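Local coordinates for protein putative amidohydrolase (PDB 3FEQ) that is a zinc-binding member of the amidohydrolase superfamily that probably works as a prolidase, cleaving dipeptides that end in proline, at residues 31-36 with 363-368; 72-77 with 288-293; 132-137 with 179-184; 267-272 with 357-362; 399-402 with 408-411. All blocks are in the same frame, centred on the assembly; numbering follows the deposited sequence.

Contact 1 of 5, residues 31-36 with 363-368; sequences GERIVE and QGQLGV
Arg33 and Gln365 carry this small polar contact, which lies at the surface and buries little. The CA atoms of Arg33 and Gln365 stay 9.2 Å apart, so the two segments meet through the ends of long side chains. The hydrogen bonding is a fork: the guanidinium of Arg33 presents both terminal nitrogens to a single amide oxygen, with NH1 3.0 Å and NH2 3.3 Å from Gln365 OE1. Both bonds are weak, the N-H...O angle through NH1 being only 125°, and the guanidinium and amide planes stand 70° apart, which keeps the groups from lying flat on one another. The arginine chain bends at chi2 and chi3 to reach across, while Gln365 bends at chi2 (53°), which brings its amide oxygen to the guanidinium.

Apolar contributions come mainly from outside the pair: Ile374 lies against both Arg33 and Gln365, and Ile34 packs on Ile29 and Ile369. A separate charge pair nearby, Glu32 OE1 with Arg404 NH1, is a salt bridge.

Residues 33-38 form a strand antiparallel to strand 20-30, with Val35 and Glu36 making a classic beta bulge opposite Val28. The contact thus joins the beta-rich part of the protein, to which both chain ends contribute, to the loop that follows helix 354-359 and leads on toward strand 377-380.

Contact 2 of 5, residues 72-77 with 288-293; sequences NANLGV and GMPPES
Asn74 lies against Gly288 and Pro290 and supplies the polar part of this contact. Its ND2 gives a weak hydrogen bond to Gly288 O at 3.4 Å, with an angle of 136° at the hydrogen, and the same nitrogen is 3.4 Å from Pro290 CD, so one amide nitrogen touches both a carbonyl and the proline ring. With CG anti to the backbone N (chi1 -166°), the amide reaches Pro290 while its other end stays with its own helix: OD1 accepts from Val77 N at 3.3 Å.

That last bond makes Asn74 the N-cap of helix 75-79, and an Asx turn precedes it, Asn72 OD1 accepting from Asn74 N. The capped turn belongs to the loop that follows strand 56-66 of the TIM barrel, at whose end the zinc ligands His65 and His67 lie. The side chain of Met289 is about 11 Å from a bound zinc ion.

Apolar packing is thin and falls to Ala73 and Met289. Ala73 CB and Met289 CB are 4.5 Å apart. Met289 CG approaches Ala73 O at 3.8 Å before its sulfur end leads off toward Val294. Ala73 also rests on Met328.

Contact 3 of 5, residues 132-137 with 179-184; sequences SGKALS and REEIQK
Gly133 and Glu181 bring the two backbones nearest, their CA atoms 6.2 Å apart, where the turn before strand 135-137 passes the last part of helix 171-184. Both belong to the TIM barrel: the turn follows strand 128-129, and the helix leads into strand 189-192, whose Lys190 and Met192 hydrogen-bond to Leu136 through the backbone.

Glu181 makes all the close approaches of this buried contact. Its chain, bent at chi2 (-42°), directs the carboxylate at the turn. Gly133 has positive phi and no side chain, and so gives OE1 a bare CA at 3.8 Å. Lys134 N is 3.6 Å from the same Glu181 OE1, and no hydrogen bond is made across the segments. The Lys134 side chain leads away to pack on Ala163 and Arg166.

Arg166, outside the segments, forms a salt bridge to Glu181 OE2 through NH1. Farther round the helix, Arg179 forms salt bridges with Glu213 and Asp169 of a neighbouring subunit, so this helix also lies at the interface with that subunit. One helical turn on from Glu181, Lys184 NZ completes a second salt bridge, meeting Glu181 OE2 at 3.1 Å from above the carboxylate plane, 41° out of it.

Contact 4 of 5, residues 267-272 with 357-362; sequences GAFVVP and AEIVNM
Ile359 fits tightly against Phe269 and Val271, which point toward it from the same strand. The isoleucine side chain slides past the phenyl group in the opposite direction, its CG1 3.5 Å from Phe269 CD1, and goes on until CD1 reaches Val271 CG2 at 4.0 Å. With CG1 beside the backbone N (chi1 -76°), the branch extends to both residues. All three are buried.

Looser and more polar is the Glu358 side, which is partly exposed. Its extended chain reaches the far end of the ring, where OE2 lies 3.4 Å from Phe269 CZ, at the edge and near the ring plane. The carboxylate is turned 89° to the ring, and its OE2 has a long, weak ion pair with Lys317. Just beyond, exposed Asn361 closes the helix in a Schellman motif, and Arg247 hydrogen-bonds the carbonyls of Glu358 and Ile359.

Ile359 and Val271 also touch Cys64 and Arg106 on strands 56-66 and 102-107. Side chains of three barrel strands, 56-66, 102-107 and 269-271, thus meet the end of helix 354-359 in the TIM barrel of this amidohydrolase, the side chain of Val271 being about 10 Å from a bound zinc ion.

Contact 5 of 5, residues 399-402 with 408-411; sequences EYVL and VKRQ
Val401 and Lys409 form the hydrogen-bonded pair of an antiparallel hairpin, strands 398-403 and 406-410, whose short segments run at 170° to each other with axes 4.7 Å apart. Val401 N donates to Lys409 O at 3.1 Å, in the carbonyl plane and on a lone pair. In return Val401 O takes two donors, Val408 N at 2.9 Å and, weakly, Lys409 N: Val408 and Lys409 together face Val401 as a classic beta bulge. Toward the chain end, Gln411 N binds Glu399 O at 2.8 Å.

On the face of Val401 and Lys409 the two side chains run side by side, CB to CB 3.8 Å. Lys409 then bends off at chi2 to lie on Leu98 and Ser99 of helix 90-99, tying the hairpin to that helix. Gln411 also reaches it, NE2 hydrogen-bonding to Ser99 O. Through strand 398-403 the hairpin continues the sheet beyond strand 377-380.

Tyr400 and Arg410, the non-hydrogen-bonded pair, project from the other face and point the same way. Their flat groups are 80° apart rather than stacked: Tyr400 CE1 sits over one face of the guanidinium, 4.1 Å from Arg410 NH1.

From the N terminus, contact 1 opens first, on strand 33-38, and closes only after helix 354-359, so contacts 2, 3 and 4 all fall within its long loop; it ties the beta-rich part to the loop after that helix. Contact 2 opens after the first zinc-ligand strand and closes at 288-293; contact 3 (132-137 with 179-184) opens and closes inside that span. Contact 4 crosses contact 2, since 267-272 comes before 288-293 while 357-362 comes after it. Contacts 1 and 4 touch locally, Leu366 O on Ala357 CB, because 363-368 directly follows 357-362. Contact 5 follows in series, a local hairpin reaching the same sheet as contact 1.

Contact 1 of 5, residues 31-36 with 363-368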
# COMPACT_ATOMS: atom_id res chain seq x y z
N GLY C 31 -44.31 31.71 11.61
CA GLY C 31 -42.98 31.22 11.36
C GLY C 31 -43.06 30.05 10.41
O GLY C 31 -43.48 30.20 9.27
N GLU C 32 -42.69 28.88 10.91
CA GLU C 32 -42.68 27.68 10.11
C GLU C 32 -43.72 26.68 10.61
O GLU C 32 -43.84 25.59 10.07
CB GLU C 32 -41.29 27.05 10.17
CG GLU C 32 -40.18 28.01 9.82
CD GLU C 32 -38.82 27.33 9.77
OE1 GLU C 32 -37.83 28.01 9.45
OE2 GLU C 32 -38.76 26.12 10.05
N ARG C 33 -44.48 27.08 11.62
CA ARG C 33 -45.42 26.17 12.27
C ARG C 33 -46.88 26.55 12.08
O ARG C 33 -47.20 27.71 11.78
CB ARG C 33 -45.10 26.05 13.76
CG ARG C 33 -43.65 25.71 14.02
CD ARG C 33 -43.55 24.70 15.13
NE ARG C 33 -42.39 23.82 14.98
CZ ARG C 33 -42.47 22.55 14.58
NH1 ARG C 33 -41.37 21.80 14.50
NH2 ARG C 33 -43.64 22.03 14.26
N ILE C 34 -47.75 25.56 12.21
CA ILE C 34 -49.19 25.79 12.22
C ILE C 34 -49.64 26.12 13.65
O ILE C 34 -49.31 25.40 14.58
CB ILE C 34 -49.95 24.55 11.68
CG1 ILE C 34 -49.54 24.27 10.23
CG2 ILE C 34 -51.45 24.76 11.77
CD1 ILE C 34 -50.25 23.09 9.60
N VAL C 35 -50.34 27.24 13.82
CA VAL C 35 -50.76 27.68 15.15
C VAL C 35 -52.25 27.53 15.40
O VAL C 35 -52.68 27.39 16.54
CB VAL C 35 -50.39 29.13 15.44
CG1 VAL C 35 -50.32 29.36 16.92
CG2 VAL C 35 -49.08 29.48 14.80
N GLU C 36 -53.05 27.58 14.34
CA GLU C 36 -54.49 27.43 14.48
C GLU C 36 -55.14 26.84 13.25
O GLU C 36 -54.89 27.28 12.13
CB GLU C 36 -55.15 28.77 14.80
CG GLU C 36 -55.89 28.81 16.13
CD GLU C 36 -56.62 30.12 16.36
OE1 GLU C 36 -56.39 30.76 17.41
OE2 GLU C 36 -57.42 30.52 15.48
N GLN C 363 -43.85 11.85 13.15
CA GLN C 363 -45.26 11.75 13.54
C GLN C 363 -45.66 12.99 14.32
O GLN C 363 -45.01 13.34 15.29
CB GLN C 363 -45.55 10.46 14.32
CG GLN C 363 -44.62 10.16 15.51
CD GLN C 363 -43.30 9.45 15.13
OE1 GLN C 363 -42.25 9.67 15.76
NE2 GLN C 363 -43.37 8.59 14.12
N GLY C 364 -46.63 13.73 13.81
CA GLY C 364 -47.03 14.98 14.45
C GLY C 364 -46.29 16.18 13.92
O GLY C 364 -46.72 17.31 14.10
N GLN C 365 -45.17 15.94 13.23
CA GLN C 365 -44.35 17.02 12.70
C GLN C 365 -44.69 17.29 11.24
O GLN C 365 -44.73 18.43 10.81
CB GLN C 365 -42.88 16.64 12.83
CG GLN C 365 -42.03 17.64 13.59
CD GLN C 365 -42.59 17.98 14.94
OE1 GLN C 365 -42.52 19.13 15.37
NE2 GLN C 365 -43.16 16.99 15.62
N LEU C 366 -44.92 16.22 10.49
CA LEU C 366 -45.32 16.33 9.09
C LEU C 366 -46.53 15.44 8.86
O LEU C 366 -46.92 14.67 9.75
CB LEU C 366 -44.17 15.91 8.17
CG LEU C 366 -42.82 16.60 8.34
CD1 LEU C 366 -41.75 15.83 7.63
CD2 LEU C 366 -42.84 18.03 7.82
N GLY C 367 -47.14 15.56 7.68
CA GLY C 367 -48.23 14.68 7.26
C GLY C 367 -49.55 14.90 7.97
O GLY C 367 -50.48 14.10 7.84
N VAL C 368 -49.65 15.98 8.73
CA VAL C 368 -50.88 16.29 9.45
C VAL C 368 -51.07 17.80 9.59
O VAL C 368 -50.11 18.52 9.90
CB VAL C 368 -50.93 15.56 10.83
CG1 VAL C 368 -49.88 16.10 11.79
CG2 VAL C 368 -52.32 15.62 11.43

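Contact 2 of 5, residues 72-77 with 288-293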
# COMPACT_ATOMS: atom_id res chain seq x y z
N ASN C 72 -30.39 9.39 -15.11
CA ASN C 72 -30.75 8.47 -16.20
C ASN C 72 -30.95 7.00 -15.82
O ASN C 72 -30.36 6.52 -14.86
CB ASN C 72 -29.83 8.63 -17.41
CG ASN C 72 -28.58 7.80 -17.30
OD1 ASN C 72 -28.53 6.66 -17.78
ND2 ASN C 72 -27.56 8.38 -16.69
N ALA C 73 -31.76 6.30 -16.61
CA ALA C 73 -32.33 5.00 -16.27
C ALA C 73 -31.32 3.86 -16.15
O ALA C 73 -31.59 2.83 -15.54
CB ALA C 73 -33.43 4.63 -17.26
N ASN C 74 -30.16 4.03 -16.76
CA ASN C 74 -29.05 3.11 -16.55
C ASN C 74 -28.24 3.54 -15.32
O ASN C 74 -27.47 4.51 -15.37
CB ASN C 74 -28.16 3.08 -17.80
CG ASN C 74 -27.19 1.92 -17.81
OD1 ASN C 74 -26.66 1.51 -16.77
ND2 ASN C 74 -26.92 1.40 -19.00
N LEU C 75 -28.41 2.82 -14.21
CA LEU C 75 -27.75 3.20 -12.96
C LEU C 75 -26.25 2.95 -12.98
O LEU C 75 -25.51 3.58 -12.22
CB LEU C 75 -28.38 2.48 -11.76
CG LEU C 75 -29.81 2.84 -11.38
CD1 LEU C 75 -30.28 1.97 -10.22
CD2 LEU C 75 -29.96 4.32 -11.05
N GLY C 76 -25.82 2.02 -13.82
CA GLY C 76 -24.40 1.84 -14.10
C GLY C 76 -23.80 3.11 -14.66
O GLY C 76 -22.86 3.66 -14.09
N VAL C 77 -24.37 3.61 -15.75
CA VAL C 77 -23.85 4.79 -16.42
C VAL C 77 -24.17 6.07 -15.64
O VAL C 77 -23.47 7.07 -15.76
CB VAL C 77 -24.34 4.88 -17.90
CG1 VAL C 77 -25.56 5.76 -18.03
CG2 VAL C 77 -23.23 5.41 -18.80
N GLY C 288 -32.79 3.39 -22.29
CA GLY C 288 -31.38 3.04 -22.15
C GLY C 288 -31.02 2.18 -20.96
O GLY C 288 -29.85 2.12 -20.58
N MET C 289 -32.00 1.50 -20.37
CA MET C 289 -31.73 0.46 -19.37
C MET C 289 -31.48 -0.90 -20.05
O MET C 289 -32.31 -1.34 -20.86
CB MET C 289 -32.88 0.35 -18.35
CG MET C 289 -32.53 -0.51 -17.12
SD MET C 289 -33.91 -0.98 -16.05
CE MET C 289 -35.00 -1.79 -17.23
N PRO C 290 -30.33 -1.55 -19.74
CA PRO C 290 -29.83 -2.80 -20.34
C PRO C 290 -30.91 -3.87 -20.59
O PRO C 290 -31.79 -4.05 -19.74
CB PRO C 290 -28.81 -3.31 -19.31
CG PRO C 290 -28.73 -2.25 -18.23
CD PRO C 290 -29.37 -1.01 -18.76
N PRO C 291 -30.83 -4.57 -21.74
CA PRO C 291 -31.90 -5.45 -22.24
C PRO C 291 -32.30 -6.62 -21.32
O PRO C 291 -33.43 -7.11 -21.42
CB PRO C 291 -31.32 -5.98 -23.56
CG PRO C 291 -30.31 -4.96 -23.96
CD PRO C 291 -29.70 -4.50 -22.68
N GLU C 292 -31.39 -7.05 -20.44
CA GLU C 292 -31.66 -8.15 -19.50
C GLU C 292 -32.20 -7.68 -18.14
O GLU C 292 -32.52 -8.51 -17.27
CB GLU C 292 -30.44 -9.07 -19.34
CG GLU C 292 -29.37 -8.58 -18.36
CD GLU C 292 -28.44 -7.53 -18.95
OE1 GLU C 292 -28.41 -7.37 -20.20
OE2 GLU C 292 -27.72 -6.85 -18.18
N SER C 293 -32.29 -6.36 -17.95
CA SER C 293 -32.97 -5.76 -16.80
C SER C 293 -34.46 -5.61 -17.08
O SER C 293 -35.30 -5.75 -16.18
CB SER C 293 -32.34 -4.41 -16.45
OG SER C 293 -31.29 -4.54 -15.51

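Contact 3 of 5, residues 132-137 with 179-184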
# COMPACT_ATOMS: atom_id res chain seq x y z
N SER C 132 -30.20 8.84 2.53
CA SER C 132 -29.66 7.56 2.97
C SER C 132 -28.13 7.55 2.84
O SER C 132 -27.45 6.71 3.43
CB SER C 132 -30.29 6.41 2.16
OG SER C 132 -31.67 6.24 2.49
N GLY C 133 -27.60 8.55 2.13
CA GLY C 133 -26.22 8.52 1.67
C GLY C 133 -26.15 7.52 0.55
O GLY C 133 -26.75 7.73 -0.50
N LYS C 134 -25.46 6.40 0.76
CA LYS C 134 -25.37 5.39 -0.28
C LYS C 134 -25.91 4.07 0.20
O LYS C 134 -25.66 3.64 1.32
CB LYS C 134 -23.94 5.22 -0.75
CG LYS C 134 -23.20 6.49 -0.90
CD LYS C 134 -22.14 6.36 -1.97
CE LYS C 134 -22.57 7.00 -3.28
NZ LYS C 134 -22.87 8.45 -3.14
N ALA C 135 -26.65 3.40 -0.67
CA ALA C 135 -27.19 2.10 -0.36
C ALA C 135 -26.03 1.14 -0.12
O ALA C 135 -25.04 1.17 -0.84
CB ALA C 135 -28.05 1.61 -1.50
N LEU C 136 -26.15 0.33 0.92
CA LEU C 136 -25.19 -0.74 1.11
C LEU C 136 -25.53 -1.95 0.25
O LEU C 136 -26.70 -2.29 0.10
CB LEU C 136 -25.13 -1.11 2.57
CG LEU C 136 -24.76 0.05 3.49
CD1 LEU C 136 -24.49 -0.51 4.88
CD2 LEU C 136 -23.55 0.80 2.96
N SER C 137 -24.53 -2.55 -0.38
CA SER C 137 -24.75 -3.73 -1.19
C SER C 137 -23.56 -4.65 -1.04
O SER C 137 -22.44 -4.19 -0.84
CB SER C 137 -24.96 -3.38 -2.66
OG SER C 137 -25.01 -4.56 -3.45
N ARG C 179 -21.40 3.39 10.30
CA ARG C 179 -20.81 4.51 11.03
C ARG C 179 -20.34 5.64 10.08
O ARG C 179 -20.59 6.80 10.33
CB ARG C 179 -19.67 4.04 11.94
CG ARG C 179 -20.10 3.03 12.95
CD ARG C 179 -18.98 2.61 13.89
NE ARG C 179 -19.42 1.59 14.85
CZ ARG C 179 -18.62 0.71 15.45
NH1 ARG C 179 -17.31 0.72 15.23
NH2 ARG C 179 -19.13 -0.17 16.31
N GLU C 180 -19.69 5.28 8.98
CA GLU C 180 -19.26 6.27 8.00
C GLU C 180 -20.45 7.03 7.48
O GLU C 180 -20.39 8.26 7.33
CB GLU C 180 -18.53 5.60 6.82
CG GLU C 180 -17.10 5.15 7.12
CD GLU C 180 -16.54 4.20 6.06
OE1 GLU C 180 -15.33 3.87 6.12
OE2 GLU C 180 -17.31 3.78 5.16
N GLU C 181 -21.53 6.31 7.18
CA GLU C 181 -22.69 6.91 6.51
C GLU C 181 -23.42 7.84 7.44
O GLU C 181 -23.82 8.93 7.06
CB GLU C 181 -23.64 5.84 5.95
CG GLU C 181 -23.17 5.17 4.64
CD GLU C 181 -22.55 6.12 3.60
OE1 GLU C 181 -23.12 7.20 3.34
OE2 GLU C 181 -21.52 5.74 2.99
N ILE C 182 -23.51 7.44 8.69
CA ILE C 182 -24.11 8.27 9.71
C ILE C 182 -23.26 9.49 10.04
O ILE C 182 -23.79 10.59 10.17
CB ILE C 182 -24.45 7.43 10.95
CG1 ILE C 182 -25.83 6.83 10.75
CG2 ILE C 182 -24.45 8.27 12.21
CD1 ILE C 182 -25.89 5.36 11.05
N GLN C 183 -21.94 9.32 10.14
CA GLN C 183 -21.06 10.48 10.28
C GLN C 183 -21.26 11.46 9.13
O GLN C 183 -21.42 12.65 9.38
CB GLN C 183 -19.60 10.08 10.43
CG GLN C 183 -18.73 11.19 11.02
CD GLN C 183 -18.13 12.14 9.97
OE1 GLN C 183 -18.18 11.88 8.76
NE2 GLN C 183 -17.55 13.24 10.44
N LYS C 184 -21.33 10.97 7.89
CA LYS C 184 -21.55 11.84 6.74
C LYS C 184 -22.94 12.49 6.75
O LYS C 184 -23.20 13.42 5.98
CB LYS C 184 -21.35 11.10 5.42
CG LYS C 184 -19.91 10.71 5.13
CD LYS C 184 -19.83 10.11 3.74
CE LYS C 184 -18.91 8.92 3.69
NZ LYS C 184 -19.36 7.94 2.65

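Contact 4 of 5, residues 267-272 with 357-362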
# COMPACT_ATOMS: atom_id res chain seq x y z
N GLY C 267 -44.05 -4.87 13.50
CA GLY C 267 -44.30 -3.44 13.37
C GLY C 267 -43.50 -2.82 12.24
O GLY C 267 -43.18 -1.63 12.27
N ALA C 268 -43.21 -3.63 11.24
CA ALA C 268 -42.46 -3.22 10.07
C ALA C 268 -43.36 -2.64 8.98
O ALA C 268 -44.43 -3.16 8.71
CB ALA C 268 -41.69 -4.39 9.54
N PHE C 269 -42.88 -1.60 8.31
CA PHE C 269 -43.63 -0.95 7.25
C PHE C 269 -43.28 -1.54 5.88
O PHE C 269 -42.33 -2.31 5.75
CB PHE C 269 -43.34 0.55 7.25
CG PHE C 269 -43.65 1.23 8.57
CD1 PHE C 269 -44.71 2.11 8.68
CD2 PHE C 269 -42.86 0.98 9.69
CE1 PHE C 269 -45.00 2.70 9.89
CE2 PHE C 269 -43.15 1.59 10.92
CZ PHE C 269 -44.22 2.44 11.02
N VAL C 270 -44.07 -1.21 4.86
CA VAL C 270 -43.73 -1.51 3.46
C VAL C 270 -43.86 -0.26 2.61
O VAL C 270 -44.70 0.58 2.87
CB VAL C 270 -44.69 -2.54 2.84
CG1 VAL C 270 -44.11 -3.13 1.57
CG2 VAL C 270 -44.99 -3.63 3.81
N VAL C 271 -43.01 -0.13 1.60
CA VAL C 271 -43.16 0.98 0.66
C VAL C 271 -43.14 0.38 -0.73
O VAL C 271 -42.09 0.10 -1.28
CB VAL C 271 -42.02 2.03 0.80
CG1 VAL C 271 -42.28 3.18 -0.09
CG2 VAL C 271 -41.93 2.54 2.21
N PRO C 272 -44.33 0.04 -1.25
CA PRO C 272 -44.44 -0.43 -2.63
C PRO C 272 -44.09 0.69 -3.58
O PRO C 272 -44.23 1.85 -3.23
CB PRO C 272 -45.91 -0.78 -2.76
CG PRO C 272 -46.37 -1.05 -1.33
CD PRO C 272 -45.61 -0.05 -0.53
N ALA C 357 -45.16 10.03 7.27
CA ALA C 357 -44.51 10.83 8.31
C ALA C 357 -44.11 9.97 9.50
O ALA C 357 -43.11 10.25 10.16
CB ALA C 357 -45.39 11.95 8.75
N GLU C 358 -44.85 8.89 9.74
CA GLU C 358 -44.48 7.90 10.73
C GLU C 358 -43.22 7.15 10.30
O GLU C 358 -42.36 6.85 11.13
CB GLU C 358 -45.63 6.91 10.95
CG GLU C 358 -45.49 6.05 12.19
CD GLU C 358 -46.63 5.06 12.35
OE1 GLU C 358 -47.75 5.31 11.83
OE2 GLU C 358 -46.42 4.02 13.01
N ILE C 359 -43.16 6.80 9.02
CA ILE C 359 -42.00 6.12 8.47
C ILE C 359 -40.73 6.96 8.69
O ILE C 359 -39.74 6.46 9.25
CB ILE C 359 -42.20 5.83 6.99
CG1 ILE C 359 -43.15 4.65 6.82
CG2 ILE C 359 -40.86 5.57 6.28
CD1 ILE C 359 -43.51 4.36 5.39
N VAL C 360 -40.78 8.24 8.32
CA VAL C 360 -39.66 9.13 8.56
C VAL C 360 -39.54 9.67 9.99
O VAL C 360 -38.77 10.61 10.21
CB VAL C 360 -39.57 10.30 7.53
CG1 VAL C 360 -39.46 9.75 6.11
CG2 VAL C 360 -40.76 11.24 7.65
N ASN C 361 -40.25 9.03 10.94
CA ASN C 361 -40.23 9.39 12.39
C ASN C 361 -40.63 10.82 12.69
O ASN C 361 -40.11 11.42 13.63
CB ASN C 361 -38.87 9.13 13.04
CG ASN C 361 -38.58 7.66 13.24
OD1 ASN C 361 -39.28 6.97 13.97
ND2 ASN C 361 -37.49 7.18 12.63
N MET C 362 -41.50 11.39 11.87
CA MET C 362 -41.90 12.77 12.04
C MET C 362 -43.38 12.84 12.38
O MET C 362 -44.08 13.77 11.96
CB MET C 362 -41.60 13.58 10.78
CG MET C 362 -40.13 13.93 10.59
SD MET C 362 -39.50 15.18 11.74
CE MET C 362 -38.82 16.41 10.63

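Contact 5 of 5, residues 399-402 with 408-411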
# COMPACT_ATOMS: atom_id res chain seq x y z
N GLU C 399 -52.20 24.24 -7.05
CA GLU C 399 -51.82 25.61 -7.38
C GLU C 399 -51.04 26.33 -6.30
O GLU C 399 -50.44 27.37 -6.57
CB GLU C 399 -53.01 26.44 -7.83
CG GLU C 399 -54.02 26.71 -6.75
CD GLU C 399 -55.29 25.95 -6.98
OE1 GLU C 399 -55.41 24.83 -6.42
OE2 GLU C 399 -56.15 26.44 -7.74
N TYR C 400 -51.03 25.79 -5.09
CA TYR C 400 -50.16 26.34 -4.05
C TYR C 400 -49.37 25.27 -3.33
O TYR C 400 -49.93 24.25 -2.92
CB TYR C 400 -50.96 27.16 -3.04
CG TYR C 400 -51.55 28.44 -3.60
CD1 TYR C 400 -50.73 29.49 -3.98
CD2 TYR C 400 -52.92 28.60 -3.71
CE1 TYR C 400 -51.27 30.67 -4.48
CE2 TYR C 400 -53.47 29.77 -4.21
CZ TYR C 400 -52.64 30.80 -4.59
OH TYR C 400 -53.17 31.96 -5.08
N VAL C 401 -48.07 25.49 -3.17
CA VAL C 401 -47.28 24.66 -2.28
C VAL C 401 -46.57 25.51 -1.24
O VAL C 401 -45.85 26.45 -1.57
CB VAL C 401 -46.28 23.78 -3.04
CG1 VAL C 401 -45.43 22.99 -2.08
CG2 VAL C 401 -46.99 22.84 -3.99
N LEU C 402 -46.80 25.19 0.03
CA LEU C 402 -46.11 25.87 1.10
C LEU C 402 -45.11 24.94 1.75
O LEU C 402 -45.41 23.77 2.00
CB LEU C 402 -47.11 26.35 2.15
CG LEU C 402 -47.53 27.80 2.06
CD1 LEU C 402 -48.46 28.00 0.89
CD2 LEU C 402 -48.21 28.21 3.35
N VAL C 408 -43.84 28.45 -1.98
CA VAL C 408 -42.77 28.10 -2.89
C VAL C 408 -43.24 27.77 -4.31
O VAL C 408 -42.44 27.76 -5.24
CB VAL C 408 -41.93 26.92 -2.36
CG1 VAL C 408 -40.46 27.22 -2.57
CG2 VAL C 408 -42.19 26.69 -0.91
N LYS C 409 -44.53 27.49 -4.47
CA LYS C 409 -45.10 27.26 -5.80
C LYS C 409 -46.46 27.93 -5.97
O LYS C 409 -47.37 27.70 -5.18
CB LYS C 409 -45.23 25.76 -6.08
CG LYS C 409 -43.91 25.02 -6.25
CD LYS C 409 -43.18 25.47 -7.51
CE LYS C 409 -41.82 24.83 -7.65
NZ LYS C 409 -41.22 25.19 -8.98
N ARG C 410 -46.58 28.75 -7.00
CA ARG C 410 -47.85 29.36 -7.37
C ARG C 410 -48.19 28.96 -8.79
O ARG C 410 -47.48 29.31 -9.73
CB ARG C 410 -47.78 30.88 -7.24
CG ARG C 410 -49.02 31.62 -7.71
CD ARG C 410 -48.73 33.09 -7.98
NE ARG C 410 -48.37 33.81 -6.76
CZ ARG C 410 -49.24 34.40 -5.95
NH1 ARG C 410 -50.54 34.35 -6.23
NH2 ARG C 410 -48.82 35.02 -4.86
N GLN C 411 -49.27 28.20 -8.95
CA GLN C 411 -49.56 27.55 -10.22
C GLN C 411 -51.02 27.69 -10.60
O GLN C 411 -51.39 28.59 -11.34
CB GLN C 411 -49.17 26.06 -10.17
CG GLN C 411 -48.21 25.70 -9.03
CD GLN C 411 -47.28 24.54 -9.35
OE1 GLN C 411 -46.78 24.42 -10.47
NE2 GLN C 411 -47.03 23.70 -8.36